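Local coordinates for protein bacteriohemerythrin (Methylococcus capsulatus, PDB 4XPX) that binds oxygen at a two-iron centre and may store it or deliver it to oxygen-requiring enzymes, at residues K22-M27 with I51-M56; K45-L50 with D89-F94. All coordinates share one frame; numbering follows the deposited sequence.

Interaction 1: residues K22-M27 with I51-M56; sequences KTIFDM and IDYVVM
The ring of Y53 lies between the two helices, and three side chains of 22-27 gather round Y53. T23 sets its methyl CG2 over one face, displaced toward the hydroxyl end: CG2 is 3.4 Å from Y53 CZ and 3.6 Å from the ring centroid, 20° off the normal, a clear CH-pi contact. I24 comes in at the edge instead, its CG1 lying in the ring plane 3.7 Å from Y53 CD2. M27 reaches the base of the same side chain, on the side of the ring that T23 occupies, where SD packs 3.8 Å from Y53 CB and makes an oblique Met-aromatic contact, the sulfur 4.6 Å from the centroid.

The Y53 ring is swung out toward helix 15-34 because CG stands anti to the backbone N (chi1 -169°). Beside it, I24 CG1 also rests on V54 CG2, extending the apolar contact beyond the tyrosine. This is a neighbouring pair of helices in the antiparallel four-helix bundle of hemerythrins; the axes of the two segments approach to 10.2 Å at 162°. Were the ring cut back to an alanine here, the T23 methyl, I24 CG1 and the M27 sulfur would probably lose the surface they share, opening a gap between the helices.

With CG2 on the ring, T23 OG1 turns back to its own helix and makes a weak hydrogen bond to the carbonyl of D19. Q20, also on helix 15-34, touches Y53 as well. On the inner side, I24 packs against H57 and against L113 of helix 103-121. H57 and H21 are ligands of one iron, and the I24 side chain lies about 4 Å from each of them and about 6 Å from a bound iron, placing this residue in the second shell of the metal site.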
loop_
_atom_site.group_PDB
_atom_site.type_symbol
_atom_site.label_atom_id
_atom_site.label_comp_id
_atom_site.label_asym_id
_atom_site.label_seq_id
_atom_site.Cartn_x
_atom_site.Cartn_y
_atom_site.Cartn_z
ATOM N N LYS A 22 7.354 5.447 -1.076
ATOM C CA LYS A 22 7.267 6.871 -0.681
ATOM C C LYS A 22 6.021 7.495 -1.268
ATOM O O LYS A 22 5.327 8.306 -0.554
ATOM C CB LYS A 22 8.522 7.610 -1.104
ATOM C CG LYS A 22 9.755 7.220 -0.350
ATOM C CD LYS A 22 10.979 7.821 -0.983
ATOM C CE LYS A 22 12.163 7.185 -0.492
ATOM N NZ LYS A 22 13.431 7.835 -0.900
ATOM N N THR A 23 5.650 7.169 -2.530
ATOM C CA THR A 23 4.401 7.688 -3.065
ATOM C C THR A 23 3.204 7.179 -2.297
ATOM O O THR A 23 2.280 7.976 -1.982
ATOM C CB THR A 23 4.272 7.285 -4.549
ATOM O OG1 THR A 23 5.285 7.935 -5.321
ATOM C CG2 THR A 23 2.902 7.618 -5.116
ATOM N N ILE A 24 3.156 5.892 -1.957
ATOM C CA ILE A 24 2.062 5.360 -1.162
ATOM C C ILE A 24 1.924 6.152 0.134
ATOM O O ILE A 24 0.802 6.511 0.536
ATOM C CB ILE A 24 2.229 3.866 -0.943
ATOM C CG1 ILE A 24 2.042 3.085 -2.234
ATOM C CG2 ILE A 24 1.266 3.375 0.116
ATOM C CD1 ILE A 24 2.512 1.656 -2.212
ATOM N N PHE A 25 3.020 6.351 0.811
ATOM C CA PHE A 25 2.956 7.053 2.116
ATOM C C PHE A 25 2.363 8.447 1.904
ATOM O O PHE A 25 1.529 8.915 2.705
ATOM C CB PHE A 25 4.317 7.183 2.782
ATOM C CG PHE A 25 4.878 5.944 3.440
ATOM C CD1 PHE A 25 4.626 4.630 2.991
ATOM C CD2 PHE A 25 5.664 6.088 4.550
ATOM C CE1 PHE A 25 5.232 3.557 3.628
ATOM C CE2 PHE A 25 6.231 4.999 5.211
ATOM C CZ PHE A 25 6.053 3.726 4.732
ATOM N N ASP A 26 2.794 9.146 0.861
ATOM C CA ASP A 26 2.253 10.499 0.598
ATOM C C ASP A 26 0.772 10.429 0.318
ATOM O O ASP A 26 -0.019 11.318 0.766
ATOM C CB ASP A 26 3.011 11.122 -0.555
ATOM C CG ASP A 26 4.370 11.641 -0.229
ATOM O OD1 ASP A 26 4.743 11.793 0.973
ATOM O OD2 ASP A 26 5.199 11.970 -1.203
ATOM N N MET A 27 0.329 9.438 -0.448
ATOM C CA MET A 27 -1.087 9.350 -0.806
ATOM C C MET A 27 -1.923 8.934 0.400
ATOM O O MET A 27 -3.092 9.421 0.538
ATOM C CB MET A 27 -1.248 8.363 -1.994
ATOM C CG MET A 27 -0.572 8.867 -3.246
ATOM S SD MET A 27 -0.842 7.786 -4.674
ATOM C CE MET A 27 -2.493 8.344 -5.201
ATOM N N ILE A 51 -5.772 3.435 -3.919
ATOM C CA ILE A 51 -5.906 2.001 -4.144
ATOM C C ILE A 51 -5.391 1.655 -5.519
ATOM O O ILE A 51 -4.719 0.622 -5.716
ATOM C CB ILE A 51 -7.362 1.569 -3.927
ATOM C CG1 ILE A 51 -7.686 1.624 -2.421
ATOM C CG2 ILE A 51 -7.593 0.175 -4.481
ATOM C CD1 ILE A 51 -9.089 1.477 -2.050
ATOM N N ASP A 52 -5.677 2.464 -6.562
ATOM C CA ASP A 52 -5.135 2.184 -7.872
ATOM C C ASP A 52 -3.624 2.100 -7.846
ATOM O O ASP A 52 -3.005 1.199 -8.459
ATOM C CB ASP A 52 -5.605 3.265 -8.872
ATOM C CG ASP A 52 -5.344 2.887 -10.277
ATOM O OD1 ASP A 52 -6.064 1.988 -10.768
ATOM O OD2 ASP A 52 -4.359 3.371 -10.921
ATOM N N TYR A 53 -3.001 3.036 -7.132
ATOM C CA TYR A 53 -1.549 3.073 -7.073
ATOM C C TYR A 53 -1.006 1.882 -6.329
ATOM O O TYR A 53 0.025 1.272 -6.762
ATOM C CB TYR A 53 -1.076 4.409 -6.449
ATOM C CG TYR A 53 0.387 4.551 -6.630
ATOM C CD1 TYR A 53 0.892 5.050 -7.784
ATOM C CD2 TYR A 53 1.285 4.164 -5.650
ATOM C CE1 TYR A 53 2.273 5.148 -8.012
ATOM C CE2 TYR A 53 2.648 4.240 -5.847
ATOM C CZ TYR A 53 3.139 4.730 -6.979
ATOM O OH TYR A 53 4.492 4.808 -7.149
ATOM N N VAL A 54 -1.602 1.520 -5.189
ATOM C CA VAL A 54 -1.174 0.359 -4.429
ATOM C C VAL A 54 -1.231 -0.903 -5.308
ATOM O O VAL A 54 -0.276 -1.729 -5.319
ATOM C CB VAL A 54 -1.978 0.203 -3.168
ATOM C CG1 VAL A 54 -1.697 -1.147 -2.477
ATOM C CG2 VAL A 54 -1.630 1.343 -2.192
ATOM N N VAL A 55 -2.309 -1.101 -6.035
ATOM C CA VAL A 55 -2.410 -2.284 -6.904
ATOM C C VAL A 55 -1.311 -2.270 -7.934
ATOM O O VAL A 55 -0.722 -3.357 -8.214
ATOM C CB VAL A 55 -3.811 -2.355 -7.482
ATOM C CG1 VAL A 55 -3.887 -3.339 -8.682
ATOM C CG2 VAL A 55 -4.850 -2.635 -6.485
ATOM N N MET A 56 -1.002 -1.138 -8.501
ATOM C CA MET A 56 0.066 -1.052 -9.462
ATOM C C MET A 56 1.410 -1.362 -8.834
ATOM O O MET A 56 2.253 -2.102 -9.433
ATOM C CB MET A 56 0.060 0.342 -10.085
ATOM C CG MET A 56 1.067 0.532 -11.173
ATOM S SD MET A 56 2.707 0.866 -10.517
ATOM C CE MET A 56 2.495 2.362 -9.593
#

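Interaction 2: residues K45-L50 with D89-F94; sequences KQLDAL and DLQKKF
L47 supplies the apolar half of this contact, its two methyls going to different partners on helix 73-95. CD1 meets L90 CD2 at 4.1 Å, while CD2 lies obliquely against the ring of F94, 4.0 Å from its CD2. I43 also touches F94, whose ring has R40 in a cation-pi contact; V101, from the loop beyond the helix, touches both L90 and F94.

The polar half lies alongside. Q91 NE2 donates to D48 OD1 over 3.0 Å, with an N-H...O angle of 153°. The amide approaches from above the carboxylate plane, 43° out of it, and the two flat groups are turned 68° apart. Q91 gets there with an extended chain, which carries the amide toward helix 40-67. D48 OD1 is shared, since H95 NE2 bonds to it too.

One water completes the polar link: it accepts from Q91 NE2 and donates to the backbone O of D48 at 2.7 Å.

The helices are antiparallel neighbours in the bundle, and the axes of 45-50 and 89-94 come within 11.2 Å. Away from the iron site, their junction combines leucine and phenylalanine packing with one carboxylate oxygen, D48 OD1, held by both Q91 NE2 and H95 NE2, and the direct and water-mediated links together should restrain the rotation of the Q91 amide.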
loop_
_atom_site.group_PDB
_atom_site.type_symbol
_atom_site.label_atom_id
_atom_site.label_comp_id
_atom_site.label_asym_id
_atom_site.label_seq_id
_atom_site.Cartn_x
_atom_site.Cartn_y
_atom_site.Cartn_z
ATOM N N LYS A 45 -12.284 10.364 -4.042
ATOM C CA LYS A 45 -11.296 10.563 -5.110
ATOM C C LYS A 45 -9.944 10.132 -4.608
ATOM O O LYS A 45 -9.152 9.459 -5.368
ATOM C CB LYS A 45 -11.223 12.016 -5.569
ATOM C CG LYS A 45 -12.420 12.508 -6.333
ATOM C CD LYS A 45 -12.192 13.927 -6.860
ATOM C CE LYS A 45 -13.522 14.504 -7.364
ATOM N NZ LYS A 45 -14.119 13.813 -8.545
ATOM N N GLN A 46 -9.550 10.485 -3.399
ATOM C CA GLN A 46 -8.248 10.171 -2.876
ATOM C C GLN A 46 -8.164 8.670 -2.546
ATOM O O GLN A 46 -7.092 8.032 -2.801
ATOM C CB GLN A 46 -7.904 11.031 -1.674
ATOM C CG GLN A 46 -6.452 10.851 -1.204
ATOM C CD GLN A 46 -5.447 11.296 -2.229
ATOM O OE1 GLN A 46 -5.735 12.220 -3.041
ATOM N NE2 GLN A 46 -4.241 10.739 -2.198
ATOM N N LEU A 47 -9.256 8.081 -2.037
ATOM C CA LEU A 47 -9.290 6.662 -1.783
ATOM C C LEU A 47 -9.017 5.886 -3.091
ATOM O O LEU A 47 -8.197 4.938 -3.135
ATOM C CB LEU A 47 -10.685 6.283 -1.258
ATOM C CG LEU A 47 -10.944 4.801 -1.042
ATOM C CD1 LEU A 47 -10.132 4.267 0.088
ATOM C CD2 LEU A 47 -12.456 4.531 -0.892
ATOM N N ASP A 48 -9.753 6.257 -4.118
ATOM C CA ASP A 48 -9.607 5.527 -5.388
ATOM C C ASP A 48 -8.202 5.694 -5.967
ATOM O O ASP A 48 -7.631 4.733 -6.472
ATOM C CB ASP A 48 -10.650 5.968 -6.372
ATOM C CG ASP A 48 -12.075 5.540 -6.016
ATOM O OD1 ASP A 48 -12.298 4.699 -5.164
ATOM O OD2 ASP A 48 -13.039 6.132 -6.657
ATOM N N ALA A 49 -7.651 6.876 -5.901
ATOM C CA ALA A 49 -6.289 7.111 -6.407
ATOM C C ALA A 49 -5.275 6.265 -5.659
ATOM O O ALA A 49 -4.368 5.675 -6.248
ATOM C CB ALA A 49 -5.942 8.608 -6.333
ATOM N N LEU A 50 -5.389 6.244 -4.332
ATOM C CA LEU A 50 -4.474 5.466 -3.494
ATOM C C LEU A 50 -4.566 3.980 -3.860
ATOM O O LEU A 50 -3.525 3.307 -4.043
ATOM C CB LEU A 50 -4.840 5.650 -2.027
ATOM C CG LEU A 50 -4.112 4.679 -1.069
ATOM C CD1 LEU A 50 -2.639 4.884 -1.027
ATOM C CD2 LEU A 50 -4.735 4.856 0.342
ATOM N N ASP A 89 -13.305 -4.423 -1.368
ATOM C CA ASP A 89 -14.521 -4.509 -0.576
ATOM C C ASP A 89 -14.842 -3.185 0.052
ATOM O O ASP A 89 -16.048 -2.770 0.072
ATOM C CB ASP A 89 -14.393 -5.597 0.465
ATOM C CG ASP A 89 -15.590 -5.720 1.365
ATOM O OD1 ASP A 89 -16.660 -6.133 0.842
ATOM O OD2 ASP A 89 -15.555 -5.328 2.584
ATOM N N LEU A 90 -13.857 -2.482 0.556
ATOM C CA LEU A 90 -14.066 -1.161 1.100
ATOM C C LEU A 90 -14.553 -0.241 -0.008
ATOM O O LEU A 90 -15.519 0.548 0.270
ATOM C CB LEU A 90 -12.739 -0.630 1.660
ATOM C CG LEU A 90 -12.752 0.812 1.995
ATOM C CD1 LEU A 90 -13.706 1.031 3.132
ATOM C CD2 LEU A 90 -11.340 1.197 2.452
ATOM N N GLN A 91 -13.965 -0.255 -1.171
ATOM C CA GLN A 91 -14.452 0.590 -2.245
ATOM C C GLN A 91 -15.885 0.255 -2.574
ATOM O O GLN A 91 -16.717 1.207 -2.820
ATOM C CB GLN A 91 -13.598 0.440 -3.503
ATOM C CG GLN A 91 -12.240 1.153 -3.387
ATOM C CD GLN A 91 -11.458 0.956 -4.637
ATOM O OE1 GLN A 91 -11.157 -0.232 -4.969
ATOM N NE2 GLN A 91 -11.025 1.986 -5.254
ATOM N N LYS A 92 -16.243 -0.996 -2.662
ATOM C CA LYS A 92 -17.617 -1.359 -3.009
ATOM C C LYS A 92 -18.532 -0.752 -1.958
ATOM O O LYS A 92 -19.583 -0.132 -2.319
ATOM C CB LYS A 92 -17.750 -2.862 -3.083
ATOM C CG LYS A 92 -17.068 -3.417 -4.442
ATOM C CD LYS A 92 -16.885 -4.945 -4.356
ATOM C CE LYS A 92 -15.890 -5.334 -5.371
ATOM N NZ LYS A 92 -15.646 -6.865 -5.092
ATOM N N LYS A 93 -18.274 -0.942 -0.720
ATOM C CA LYS A 93 -19.162 -0.444 0.338
ATOM C C LYS A 93 -19.149 1.067 0.396
ATOM O O LYS A 93 -20.270 1.688 0.527
ATOM C CB LYS A 93 -18.834 -1.048 1.703
ATOM C CG LYS A 93 -19.118 -2.496 1.762
ATOM C CD LYS A 93 -18.423 -3.080 2.959
ATOM C CE LYS A 93 -18.914 -4.438 3.452
ATOM N NZ LYS A 93 -19.029 -5.454 2.365
ATOM N N PHE A 94 -18.008 1.726 0.241
ATOM C CA PHE A 94 -17.948 3.166 0.292
ATOM C C PHE A 94 -18.763 3.766 -0.888
ATOM O O PHE A 94 -19.567 4.690 -0.691
ATOM C CB PHE A 94 -16.490 3.626 0.229
ATOM C CG PHE A 94 -16.382 5.117 0.125
ATOM C CD1 PHE A 94 -16.460 5.933 1.235
ATOM C CD2 PHE A 94 -16.250 5.728 -1.105
ATOM C CE1 PHE A 94 -16.359 7.276 1.105
ATOM C CE2 PHE A 94 -16.194 7.098 -1.261
ATOM C CZ PHE A 94 -16.236 7.869 -0.086
HETATM O O HOH W 1 -9.221 2.751 -7.519
#

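Helix 40-67 carries one segment of each contact: 45-50 of interaction 2 leads directly into 51-56 of interaction 1. It thus packs on helix 15-34 in one and on helix 73-95 in the other. Along the chain the order is 22-27, 45-50, 51-56, 89-94, so the segments of the two contacts alternate. Their centres lie 12 Å apart, and they touch: M27 O and Q46 NE2 form a probable hydrogen bond (3.2 Å), M27 CE packs 3.4 Å from A49 O, and I51 CD1 packs at the same distance from Q91 CG. Interaction 1 adjoins the iron ligands, whereas interaction 2 lies further out, so together they join three helices of the bundle from the metal site outward.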